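3-oxo-glucose-6-phosphate:glutamate aminotransferase (Bacillus subtilis subsp. subtilis, PDB 4K2I) catalyses the reversible pyridoxal phosphate-dependent transamination of 3-dehydro-glucose 6-phosphate with glutamate to give kanosamine 6-phosphate, a step in antibiotic biosynthesis. Local coordinates at residues V69-V74 against H414-P419; D129-G134 against I240-F245; F194-H199 against K220-A225; P247-G252 against V349-P354. All blocks are in the same frame, centred on the assembly; numbering follows the deposited sequence.

Interaction 1: V69-V74 against H414-P419; sequences VPFLPV and HLPLYP
Phe-71 lies against Pro-416 where an irregular loop, running between helices 53-57 and 80-93, meets the end of strand 412-415. That strand pairs with 353-356 in a small antiparallel sheet of this aminotransferase, whose family has the type I fold of pyridoxal phosphate enzymes. No direct hydrogen bond joins the segments; apolar packing and two waters do the work. On the apolar side, Phe-71 holds CG anti to its backbone N (chi1 -179°), which brings the CD1-CE1 side of the ring to the backbone of 414-416. Its CE1 comes 3.5 Å from His-414 O, and CD1 touches CG of Pro-416 at 4.2 Å. Val-69 packs on the same proline through CG1. Further along, the side chain of Pro-73 crosses that of Tyr-418 nearly at a right angle, with Pro-73 CD 3.7 Å from Tyr-418 CZ and Pro-73 CG 3.3 Å from the Tyr-418 OH. Leu-72 CD2 packs on Tyr-418 CD2, and the leucine also touches Tyr-248 of the substrate site. The water-mediated part has two bridges. One water donates to Pro-70 O at 2.9 Å and hydrogen-bonds Tyr-418 OH, lying at the edge of the tyrosine ring in its plane. The second accepts from Leu-417 N at 2.8 Å and hydrogen-bonds Phe-71 O; its oxygen sits over the centre of the Phe-71 ring, 3.7 Å above the plane.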
# COMPACT_ATOMS: atom_id res chain seq x y z
N VAL B 69 20.45 23.84 -10.94
CA VAL B 69 19.64 23.72 -9.73
C VAL B 69 18.41 22.89 -10.03
O VAL B 69 17.42 23.39 -10.58
CB VAL B 69 19.24 25.09 -9.13
CG1 VAL B 69 18.43 24.91 -7.87
CG2 VAL B 69 20.47 25.90 -8.82
N PRO B 70 18.48 21.58 -9.73
CA PRO B 70 17.31 20.71 -9.88
C PRO B 70 16.20 21.14 -8.93
O PRO B 70 16.47 21.64 -7.83
CB PRO B 70 17.84 19.31 -9.50
CG PRO B 70 19.20 19.54 -8.87
CD PRO B 70 19.71 20.84 -9.40
N PHE B 71 14.95 20.97 -9.37
CA PHE B 71 13.82 21.34 -8.54
C PHE B 71 13.74 20.42 -7.33
O PHE B 71 13.55 20.87 -6.20
CB PHE B 71 12.51 21.30 -9.36
CG PHE B 71 11.29 21.69 -8.57
CD1 PHE B 71 10.98 23.02 -8.35
CD2 PHE B 71 10.44 20.72 -8.06
CE1 PHE B 71 9.86 23.38 -7.61
CE2 PHE B 71 9.32 21.06 -7.33
CZ PHE B 71 9.03 22.40 -7.10
N LEU B 72 13.90 19.12 -7.55
CA LEU B 72 13.66 18.15 -6.48
C LEU B 72 14.42 16.85 -6.69
O LEU B 72 13.84 15.84 -7.09
CB LEU B 72 12.16 17.84 -6.41
CG LEU B 72 11.46 17.85 -5.05
CD1 LEU B 72 10.22 16.98 -5.10
CD2 LEU B 72 12.37 17.43 -3.93
N PRO B 73 15.73 16.86 -6.42
CA PRO B 73 16.53 15.63 -6.56
C PRO B 73 16.20 14.67 -5.42
O PRO B 73 16.51 14.98 -4.26
CB PRO B 73 17.97 16.15 -6.47
CG PRO B 73 17.87 17.41 -5.63
CD PRO B 73 16.50 17.99 -5.87
N VAL B 74 15.60 13.52 -5.72
CA VAL B 74 15.07 12.65 -4.66
C VAL B 74 16.14 12.01 -3.80
O VAL B 74 15.87 11.68 -2.66
CB VAL B 74 14.13 11.54 -5.19
CG1 VAL B 74 12.91 12.15 -5.82
CG2 VAL B 74 14.85 10.62 -6.18
N HIS B 414 6.30 27.46 -8.94
CA HIS B 414 6.95 26.94 -7.74
C HIS B 414 8.47 26.99 -7.86
O HIS B 414 9.03 26.55 -8.88
CB HIS B 414 6.45 25.53 -7.44
CG HIS B 414 5.01 25.51 -7.01
ND1 HIS B 414 3.99 25.17 -7.87
CD2 HIS B 414 4.43 25.86 -5.84
CE1 HIS B 414 2.83 25.29 -7.24
NE2 HIS B 414 3.07 25.71 -6.01
N LEU B 415 9.12 27.53 -6.83
CA LEU B 415 10.58 27.57 -6.76
C LEU B 415 11.10 26.45 -5.88
O LEU B 415 10.42 26.03 -4.94
CB LEU B 415 11.03 28.91 -6.18
CG LEU B 415 10.42 30.14 -6.85
CD1 LEU B 415 10.94 31.40 -6.19
CD2 LEU B 415 10.74 30.15 -8.35
N PRO B 416 12.32 25.95 -6.17
CA PRO B 416 12.86 24.84 -5.37
C PRO B 416 12.90 25.16 -3.87
O PRO B 416 13.31 26.25 -3.46
CB PRO B 416 14.30 24.68 -5.90
CG PRO B 416 14.29 25.30 -7.25
CD PRO B 416 13.24 26.37 -7.24
N LEU B 417 12.46 24.20 -3.06
CA LEU B 417 12.50 24.32 -1.60
C LEU B 417 12.33 22.93 -0.97
O LEU B 417 11.28 22.29 -1.11
CB LEU B 417 11.39 25.28 -1.11
CG LEU B 417 11.46 25.77 0.36
CD1 LEU B 417 10.66 27.07 0.59
CD2 LEU B 417 11.01 24.72 1.34
N TYR B 418 13.36 22.48 -0.27
CA TYR B 418 13.29 21.24 0.50
C TYR B 418 14.40 21.33 1.55
O TYR B 418 15.29 22.16 1.41
CB TYR B 418 13.45 20.01 -0.43
CG TYR B 418 14.71 20.03 -1.28
CD1 TYR B 418 15.84 19.32 -0.89
CD2 TYR B 418 14.77 20.75 -2.47
CE1 TYR B 418 16.99 19.32 -1.65
CE2 TYR B 418 15.91 20.75 -3.24
CZ TYR B 418 17.02 20.04 -2.82
OH TYR B 418 18.17 20.04 -3.58
N PRO B 419 14.33 20.51 2.61
CA PRO B 419 15.20 20.83 3.76
C PRO B 419 16.70 20.73 3.46
O PRO B 419 17.45 21.50 4.04
CB PRO B 419 14.79 19.80 4.82
CG PRO B 419 13.39 19.41 4.44
CD PRO B 419 13.36 19.45 2.94
O HOH W 1 18.45 21.57 -5.76
O HOH W 2 11.48 21.83 -4.30

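Interaction 2: D129-G134 against I240-F245; sequences DAIMIG and ITTLSF. With PMP (4'-deoxy-4'-aminopyridoxal-5'-phosphate), chain M.
Beside the cofactor phosphate site of the large type I aminotransferase domain, helix 127-137 rests on strand 240-244 of the seven-stranded mixed sheet, Ala-130 and Ile-131 meeting Thr-242 and Gly-134 meeting Ile-240. The short segments run nearly antiparallel, at 158°, with their axes 7.9 Å apart at closest approach. Thr-242 is the hub. Its CB and CG2 lie against the methyl of Ala-130, CB to CB at 4.0 Å, while CG2 also nestles on the helix backbone, 3.7 Å from Ile-131 N. The threonine hydroxyl sits between its own backbone N and carbonyl carbon (chi1 63°). There it hydrogen-bonds Glu-223 O on the adjoining strand, and Ile-131 CG1 packs on the same Thr-242 OG1 at 3.5 Å, the two side chains crossing at roughly a right angle. One helical turn on, Gly-134 presents bare backbone, and Ile-240 CD1 comes down on it, 3.7 Å from Gly-134 CA. Leu-267, Cys-271 and Ile-260 close in round Ile-240 from helix 265-275 and strand 258-262. At the far end of the strand, Ser-244 OG donates to phosphate oxygen O2P of the bound pyridoxamine phosphate at 2.6 Å and is itself hydrogen-bonded to Asn-246 N. The cofactor also bonds Gly-127 N, at the start of the helix. With the helix seated on the strand, Ser-244 and the start of the helix both come to the cofactor, consistent with a shared phosphate site, and the positive end of the helix dipole would probably add to the stabilisation of the phosphate charge.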
# COMPACT_ATOMS: atom_id res chain seq x y z
N ASP B 129 -5.81 6.51 0.33
CA ASP B 129 -6.64 5.56 1.06
C ASP B 129 -7.26 6.18 2.32
O ASP B 129 -8.42 5.90 2.63
CB ASP B 129 -5.80 4.33 1.43
CG ASP B 129 -5.43 3.49 0.21
OD1 ASP B 129 -6.35 3.09 -0.53
OD2 ASP B 129 -4.22 3.25 -0.01
N ALA B 130 -6.50 7.01 3.02
CA ALA B 130 -6.98 7.74 4.20
C ALA B 130 -8.22 8.59 3.89
O ALA B 130 -9.24 8.51 4.58
CB ALA B 130 -5.86 8.63 4.76
N ILE B 131 -8.14 9.39 2.84
CA ILE B 131 -9.29 10.16 2.38
C ILE B 131 -10.47 9.27 2.02
O ILE B 131 -11.58 9.50 2.48
CB ILE B 131 -8.92 11.06 1.18
CG1 ILE B 131 -7.69 11.89 1.52
CG2 ILE B 131 -10.10 11.95 0.81
CD1 ILE B 131 -7.15 12.71 0.37
N MET B 132 -10.22 8.24 1.20
CA MET B 132 -11.27 7.34 0.72
C MET B 132 -11.97 6.62 1.86
O MET B 132 -13.19 6.57 1.92
CB MET B 132 -10.68 6.32 -0.27
CG MET B 132 -11.70 5.36 -0.87
SD MET B 132 -10.96 4.10 -1.94
CE MET B 132 -9.73 5.09 -2.82
N ILE B 133 -11.20 6.06 2.77
CA ILE B 133 -11.74 5.40 3.95
C ILE B 133 -12.44 6.40 4.88
O ILE B 133 -13.49 6.10 5.46
CB ILE B 133 -10.61 4.67 4.70
CG1 ILE B 133 -10.19 3.44 3.88
CG2 ILE B 133 -11.03 4.28 6.11
CD1 ILE B 133 -8.85 2.81 4.34
N GLY B 134 -11.88 7.60 5.01
CA GLY B 134 -12.49 8.63 5.83
C GLY B 134 -13.89 9.03 5.39
O GLY B 134 -14.81 9.14 6.20
N ILE B 240 -12.51 14.70 10.40
CA ILE B 240 -11.40 13.82 10.07
C ILE B 240 -10.24 14.59 9.45
O ILE B 240 -10.44 15.43 8.58
CB ILE B 240 -11.84 12.69 9.10
CG1 ILE B 240 -12.71 11.68 9.84
CG2 ILE B 240 -10.62 11.98 8.48
CD1 ILE B 240 -12.85 10.38 9.12
N THR B 241 -9.03 14.30 9.91
CA THR B 241 -7.82 14.81 9.27
C THR B 241 -7.08 13.68 8.54
O THR B 241 -6.91 12.60 9.09
CB THR B 241 -6.87 15.43 10.29
OG1 THR B 241 -7.53 16.49 11.00
CG2 THR B 241 -5.60 15.97 9.60
N THR B 242 -6.64 13.93 7.31
CA THR B 242 -5.88 12.94 6.56
C THR B 242 -4.46 13.42 6.29
O THR B 242 -4.25 14.59 5.98
CB THR B 242 -6.57 12.55 5.22
OG1 THR B 242 -6.64 13.69 4.36
CG2 THR B 242 -7.97 12.01 5.48
N LEU B 243 -3.50 12.51 6.39
CA LEU B 243 -2.10 12.81 6.17
C LEU B 243 -1.53 11.83 5.15
O LEU B 243 -2.05 10.73 5.00
CB LEU B 243 -1.30 12.69 7.48
CG LEU B 243 -1.64 13.69 8.60
CD1 LEU B 243 -0.94 13.31 9.89
CD2 LEU B 243 -1.25 15.12 8.19
N SER B 244 -0.48 12.25 4.44
CA SER B 244 0.33 11.36 3.62
C SER B 244 1.76 11.31 4.16
O SER B 244 2.29 12.33 4.61
CB SER B 244 0.39 11.86 2.18
OG SER B 244 1.40 11.15 1.49
N PHE B 245 2.36 10.12 4.13
CA PHE B 245 3.77 9.95 4.51
C PHE B 245 4.60 9.45 3.32
O PHE B 245 5.60 8.74 3.50
CB PHE B 245 3.93 9.01 5.71
CG PHE B 245 3.06 9.38 6.90
CD1 PHE B 245 3.18 10.63 7.48
CD2 PHE B 245 2.15 8.48 7.42
CE1 PHE B 245 2.38 10.99 8.56
CE2 PHE B 245 1.35 8.83 8.51
CZ PHE B 245 1.46 10.09 9.07
N1 PMP M . -3.60 15.01 -1.37
C2 PMP M . -2.56 15.85 -1.71
C2A PMP M . -2.79 17.34 -1.65
C3 PMP M . -1.33 15.27 -2.10
O3 PMP M . -0.25 16.03 -2.46
C4 PMP M . -1.18 13.89 -2.14
C4A PMP M . 0.18 13.30 -2.58
N4A PMP M . 0.93 14.15 -3.52
C5 PMP M . -2.27 13.08 -1.79
C6 PMP M . -3.46 13.66 -1.40
C5A PMP M . -2.19 11.58 -1.80
O4P PMP M . -1.26 11.12 -0.86
P PMP M . -0.56 9.69 -1.05
O1P PMP M . -1.60 8.71 -1.55
O2P PMP M . 0.09 9.25 0.26
O3P PMP M . 0.47 9.83 -2.19

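Interaction 3: F194-H199 against K220-A225; sequences FILPVH and KVIEDA. With PMP (4'-deoxy-4'-aminopyridoxal-5'-phosphate), chain M.
Glu-223 places CG between its backbone N and carbonyl carbon (chi1 62°) and then runs extended, while His-199 keeps CG anti to its carbonyl carbon, and the two side chains converge. His-199 NE2 donates to Glu-223 OE2 at 2.6 Å. The oxygen lies in the ring plane, but the histidine meets the carboxylate from above, 44° out of its plane. Each group has a second partner: Ser-205 OG holds His-199 ND1, and Thr-241 OG1 holds Glu-223 OE1. Backbone pairing is parallel: Ile-195 N donates to Lys-220 O at 3.0 Å, and Ile-222 N to Ile-195 O. Pro-197 has no N-H, and here Leu-196 CA makes a C-H contact with Ile-222 O at 3.2 Å. Bonding resumes from Asp-224 N to Pro-197 O, 2.9 Å, and from His-199 N to Asp-224 O. Asp-224 OD2 lies 2.7 Å from N1 of the cofactor; Thr-156 OG1 and Cys-226 N fix the two carboxylate oxygens. Strands 192-195 and 220-224 with helix 207-217 form a beta-alpha-beta unit, and an aspartate facing the pyridine nitrogen is a hallmark of type I pyridoxal phosphate enzymes.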
# COMPACT_ATOMS: atom_id res chain seq x y z
N PHE B 194 -20.58 16.84 2.49
CA PHE B 194 -19.19 17.01 2.90
C PHE B 194 -18.56 18.29 2.39
O PHE B 194 -18.91 18.79 1.32
CB PHE B 194 -18.33 15.83 2.43
CG PHE B 194 -18.77 14.50 2.97
CD1 PHE B 194 -18.20 13.98 4.11
CD2 PHE B 194 -19.76 13.77 2.32
CE1 PHE B 194 -18.61 12.76 4.61
CE2 PHE B 194 -20.16 12.54 2.81
CZ PHE B 194 -19.59 12.03 3.95
N ILE B 195 -17.62 18.80 3.15
CA ILE B 195 -16.70 19.80 2.64
C ILE B 195 -15.32 19.20 2.79
O ILE B 195 -14.98 18.67 3.85
CB ILE B 195 -16.76 21.10 3.43
CG1 ILE B 195 -18.19 21.65 3.47
CG2 ILE B 195 -15.80 22.11 2.82
CD1 ILE B 195 -18.37 22.81 4.44
N LEU B 196 -14.53 19.26 1.73
CA LEU B 196 -13.21 18.66 1.75
C LEU B 196 -12.18 19.71 1.36
O LEU B 196 -11.81 19.83 0.19
CB LEU B 196 -13.18 17.43 0.83
CG LEU B 196 -11.90 16.77 0.33
CD1 LEU B 196 -10.88 16.65 1.42
CD2 LEU B 196 -12.20 15.40 -0.27
N PRO B 197 -11.73 20.51 2.33
CA PRO B 197 -10.72 21.53 2.05
C PRO B 197 -9.33 20.91 1.96
O PRO B 197 -9.05 19.90 2.60
CB PRO B 197 -10.79 22.44 3.29
CG PRO B 197 -11.24 21.54 4.37
CD PRO B 197 -12.20 20.56 3.72
N VAL B 198 -8.46 21.54 1.18
CA VAL B 198 -7.11 21.06 0.99
C VAL B 198 -6.14 22.13 1.45
O VAL B 198 -6.24 23.27 1.04
CB VAL B 198 -6.82 20.80 -0.50
CG1 VAL B 198 -5.37 20.33 -0.68
CG2 VAL B 198 -7.82 19.78 -1.05
N HIS B 199 -5.18 21.75 2.30
CA HIS B 199 -4.16 22.70 2.73
C HIS B 199 -3.02 22.64 1.73
O HIS B 199 -1.99 22.00 1.96
CB HIS B 199 -3.71 22.40 4.16
CG HIS B 199 -4.86 22.28 5.11
ND1 HIS B 199 -5.95 23.13 5.07
CD2 HIS B 199 -5.11 21.39 6.10
CE1 HIS B 199 -6.81 22.77 6.00
NE2 HIS B 199 -6.33 21.73 6.65
N LYS B 220 -20.41 17.40 7.18
CA LYS B 220 -19.21 16.83 7.77
C LYS B 220 -17.97 17.45 7.13
O LYS B 220 -17.99 17.80 5.95
CB LYS B 220 -19.19 15.33 7.55
CG LYS B 220 -19.61 14.49 8.75
CD LYS B 220 -20.95 14.87 9.30
CE LYS B 220 -21.40 13.83 10.33
NZ LYS B 220 -21.50 12.47 9.72
N VAL B 221 -16.90 17.59 7.91
CA VAL B 221 -15.66 18.15 7.38
C VAL B 221 -14.49 17.15 7.45
O VAL B 221 -14.09 16.69 8.52
CB VAL B 221 -15.28 19.47 8.10
CG1 VAL B 221 -14.01 20.03 7.54
CG2 VAL B 221 -16.41 20.49 7.97
N ILE B 222 -13.96 16.80 6.29
CA ILE B 222 -12.76 15.97 6.23
C ILE B 222 -11.71 16.76 5.49
O ILE B 222 -11.94 17.22 4.37
CB ILE B 222 -13.05 14.62 5.55
CG1 ILE B 222 -11.75 13.86 5.29
CG2 ILE B 222 -13.85 14.83 4.25
CD1 ILE B 222 -11.95 12.38 4.95
N GLU B 223 -10.56 16.98 6.12
CA GLU B 223 -9.56 17.83 5.50
C GLU B 223 -8.42 17.03 4.89
O GLU B 223 -7.96 16.03 5.45
CB GLU B 223 -9.02 18.87 6.48
CG GLU B 223 -8.32 18.26 7.66
CD GLU B 223 -7.90 19.28 8.69
OE1 GLU B 223 -7.60 18.85 9.82
OE2 GLU B 223 -7.85 20.50 8.38
N ASP B 224 -7.99 17.47 3.72
CA ASP B 224 -6.84 16.88 3.06
C ASP B 224 -5.63 17.68 3.51
O ASP B 224 -5.32 18.73 2.95
CB ASP B 224 -7.00 16.94 1.53
CG ASP B 224 -5.82 16.33 0.79
OD1 ASP B 224 -4.77 16.07 1.42
OD2 ASP B 224 -5.92 16.14 -0.44
N ALA B 225 -4.95 17.17 4.54
CA ALA B 225 -3.74 17.80 5.06
C ALA B 225 -2.52 17.00 4.65
O ALA B 225 -1.50 16.99 5.34
CB ALA B 225 -3.81 17.90 6.58
N1 PMP M . -3.60 15.01 -1.37
C2 PMP M . -2.56 15.85 -1.71
C2A PMP M . -2.79 17.34 -1.65
C3 PMP M . -1.33 15.27 -2.10
O3 PMP M . -0.25 16.03 -2.46
C4 PMP M . -1.18 13.89 -2.14
C4A PMP M . 0.18 13.30 -2.58
N4A PMP M . 0.93 14.15 -3.52
C5 PMP M . -2.27 13.08 -1.79
C6 PMP M . -3.46 13.66 -1.40
C5A PMP M . -2.19 11.58 -1.80
O4P PMP M . -1.26 11.12 -0.86
P PMP M . -0.56 9.69 -1.05
O1P PMP M . -1.60 8.71 -1.55
O2P PMP M . 0.09 9.25 0.26
O3P PMP M . 0.47 9.83 -2.19
O HOH W 3 -2.35 19.38 2.19

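Interaction 4: P247-G252 against V349-P354; sequences PYKNFG and VWHLFP. With PMP (4'-deoxy-4'-aminopyridoxal-5'-phosphate), chain M; EDO (1,2-ethanediol), chain N.
Asn-250 uses both ends of its amide to tie the loop carrying Lys-249 to residues 349-351. As acceptor, Asn-250 OD1 takes the N-H of His-351 ND1 at 3.0 Å; the oxygen lies in the imidazole plane, but the donor is tilted 31° from the plane of the amide carbonyl. As donor, Asn-250 ND2 reaches Val-349 O at 3.1 Å, a bent bond (138° at the hydrogen) that comes from above the carbonyl plane. The same ND2 has a second, weak bond to Asn-316 OD1. A chi1 of 173° turns the His-351 ring to the loop, its edge at CE1 meeting Tyr-248 O at 3.2 Å; CE1 also lies 3.7 Å from Lys-249 CD. Beyond CD, the lysine bends at its last torsion to bring NZ 3.2 Å from N4A of the cofactor; NZ also makes a weak hydrogen bond to Asn-246 OD1. The bound group carries its own amine N4A and is not linked to NZ; this is the aminated form, with Lys-249, the Schiff-base lysine, unattached, while the hydrogen bond from ND1 to Asn-250 OD1 holds the histidine ring beside the lysine chain.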
# COMPACT_ATOMS: atom_id res chain seq x y z
N PRO B 247 7.35 9.55 0.35
CA PRO B 247 8.73 10.06 0.50
C PRO B 247 8.97 11.55 0.18
O PRO B 247 9.97 12.08 0.65
CB PRO B 247 9.54 9.17 -0.45
CG PRO B 247 8.76 7.90 -0.55
CD PRO B 247 7.31 8.32 -0.48
N TYR B 248 8.09 12.19 -0.59
CA TYR B 248 8.25 13.60 -0.96
C TYR B 248 7.69 14.59 0.07
O TYR B 248 7.86 15.81 -0.07
CB TYR B 248 7.56 13.90 -2.29
CG TYR B 248 8.14 13.19 -3.48
CD1 TYR B 248 9.21 13.73 -4.17
CD2 TYR B 248 7.61 11.99 -3.93
CE1 TYR B 248 9.74 13.11 -5.27
CE2 TYR B 248 8.14 11.35 -5.03
CZ TYR B 248 9.21 11.91 -5.69
OH TYR B 248 9.76 11.28 -6.79
N LYS B 249 6.99 14.10 1.08
CA LYS B 249 6.30 15.00 2.01
C LYS B 249 7.27 15.59 3.04
O LYS B 249 8.39 15.11 3.17
CB LYS B 249 5.13 14.28 2.68
CG LYS B 249 4.06 13.81 1.69
CD LYS B 249 3.46 15.01 0.97
CE LYS B 249 2.48 14.61 -0.12
NZ LYS B 249 3.21 13.96 -1.25
N ASN B 250 6.84 16.63 3.75
CA ASN B 250 7.64 17.22 4.84
C ASN B 250 8.14 16.15 5.81
O ASN B 250 9.27 16.21 6.32
CB ASN B 250 6.85 18.30 5.57
CG ASN B 250 6.69 19.57 4.74
OD1 ASN B 250 6.77 19.54 3.51
ND2 ASN B 250 6.48 20.69 5.42
N PHE B 251 7.30 15.15 6.04
CA PHE B 251 7.71 13.95 6.75
C PHE B 251 7.18 12.76 5.97
O PHE B 251 5.97 12.65 5.78
CB PHE B 251 7.16 13.92 8.17
CG PHE B 251 7.14 12.55 8.79
CD1 PHE B 251 8.29 11.77 8.81
CD2 PHE B 251 5.98 12.04 9.35
CE1 PHE B 251 8.28 10.51 9.37
CE2 PHE B 251 5.96 10.79 9.92
CZ PHE B 251 7.11 10.01 9.92
N GLY B 252 8.08 11.88 5.57
CA GLY B 252 7.71 10.70 4.80
C GLY B 252 8.46 9.45 5.24
O GLY B 252 9.46 9.51 5.95
N VAL B 349 3.43 25.50 6.34
CA VAL B 349 4.61 24.68 6.59
C VAL B 349 5.52 24.53 5.36
O VAL B 349 6.48 23.76 5.39
CB VAL B 349 4.24 23.31 7.17
CG1 VAL B 349 3.70 23.49 8.58
CG2 VAL B 349 3.23 22.60 6.28
N TRP B 350 5.20 25.25 4.29
CA TRP B 350 6.11 25.38 3.16
C TRP B 350 6.51 24.04 2.53
O TRP B 350 7.69 23.73 2.37
CB TRP B 350 7.35 26.18 3.59
CG TRP B 350 6.97 27.48 4.23
CD1 TRP B 350 7.06 27.81 5.55
CD2 TRP B 350 6.39 28.61 3.57
NE1 TRP B 350 6.58 29.08 5.76
CE2 TRP B 350 6.17 29.60 4.56
CE3 TRP B 350 6.05 28.90 2.24
CZ2 TRP B 350 5.63 30.86 4.26
CZ3 TRP B 350 5.51 30.15 1.94
CH2 TRP B 350 5.30 31.11 2.95
N HIS B 351 5.51 23.24 2.18
CA HIS B 351 5.78 22.00 1.46
C HIS B 351 6.23 22.35 0.04
O HIS B 351 7.17 21.74 -0.50
CB HIS B 351 4.53 21.11 1.42
CG HIS B 351 4.71 19.91 0.55
ND1 HIS B 351 5.47 18.82 0.93
CD2 HIS B 351 4.25 19.64 -0.70
CE1 HIS B 351 5.46 17.93 -0.04
NE2 HIS B 351 4.72 18.39 -1.04
N LEU B 352 5.55 23.34 -0.53
CA LEU B 352 5.92 23.91 -1.82
C LEU B 352 5.94 25.44 -1.69
O LEU B 352 5.32 26.00 -0.77
CB LEU B 352 4.95 23.44 -2.91
CG LEU B 352 5.05 21.96 -3.34
CD1 LEU B 352 3.70 21.41 -3.76
CD2 LEU B 352 6.04 21.79 -4.48
N PHE B 353 6.68 26.12 -2.57
CA PHE B 353 6.81 27.57 -2.51
C PHE B 353 6.33 28.27 -3.79
O PHE B 353 7.06 28.35 -4.78
CB PHE B 353 8.26 27.97 -2.19
CG PHE B 353 8.42 29.43 -1.89
CD1 PHE B 353 8.25 29.90 -0.59
CD2 PHE B 353 8.71 30.35 -2.90
CE1 PHE B 353 8.38 31.26 -0.29
CE2 PHE B 353 8.83 31.71 -2.61
CZ PHE B 353 8.66 32.16 -1.30
N PRO B 354 5.10 28.79 -3.75
CA PRO B 354 4.49 29.42 -4.93
C PRO B 354 4.68 30.92 -5.04
O PRO B 354 4.33 31.67 -4.13
CB PRO B 354 2.99 29.14 -4.74
CG PRO B 354 2.82 29.04 -3.25
CD PRO B 354 4.12 28.51 -2.69
N1 PMP M . -3.60 15.01 -1.37
C2 PMP M . -2.56 15.85 -1.71
C2A PMP M . -2.79 17.34 -1.65
C3 PMP M . -1.33 15.27 -2.10
O3 PMP M . -0.25 16.03 -2.46
C4 PMP M . -1.18 13.89 -2.14
C4A PMP M . 0.18 13.30 -2.58
N4A PMP M . 0.93 14.15 -3.52
C5 PMP M . -2.27 13.08 -1.79
C6 PMP M . -3.46 13.66 -1.40
C5A PMP M . -2.19 11.58 -1.80
O4P PMP M . -1.26 11.12 -0.86
P PMP M . -0.56 9.69 -1.05
O1P PMP M . -1.60 8.71 -1.55
O2P PMP M . 0.09 9.25 0.26
O3P PMP M . 0.47 9.83 -2.19
C1 EDO N . 1.74 34.12 -4.16
O1 EDO N . 1.99 32.94 -3.39
C2 EDO N . 0.29 34.54 -3.95
O2 EDO N . 0.11 34.95 -2.58

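Interactions 2 and 3, with centres 10 Å apart, share the large mixed sheet, where strands 240-244 and 220-224 are neighbours. Interactions 1 and 4 are equally close and meet at the small sheet of strands 353-356 and 412-415. Interaction 1 is 26 to 27 Å from interactions 2 and 3 between centres; interaction 4 bridges the gap, touching 2 through Phe-245 and Phe-251. Along the chain, interaction 1 closes a loop containing all the others; interaction 3 is nested within interaction 2, and interaction 4 follows both. Interactions 2, 3 and 4 each touch the cofactor, at its phosphate, ring nitrogen and amine, and Asn-294 of the second subunit also bonds it.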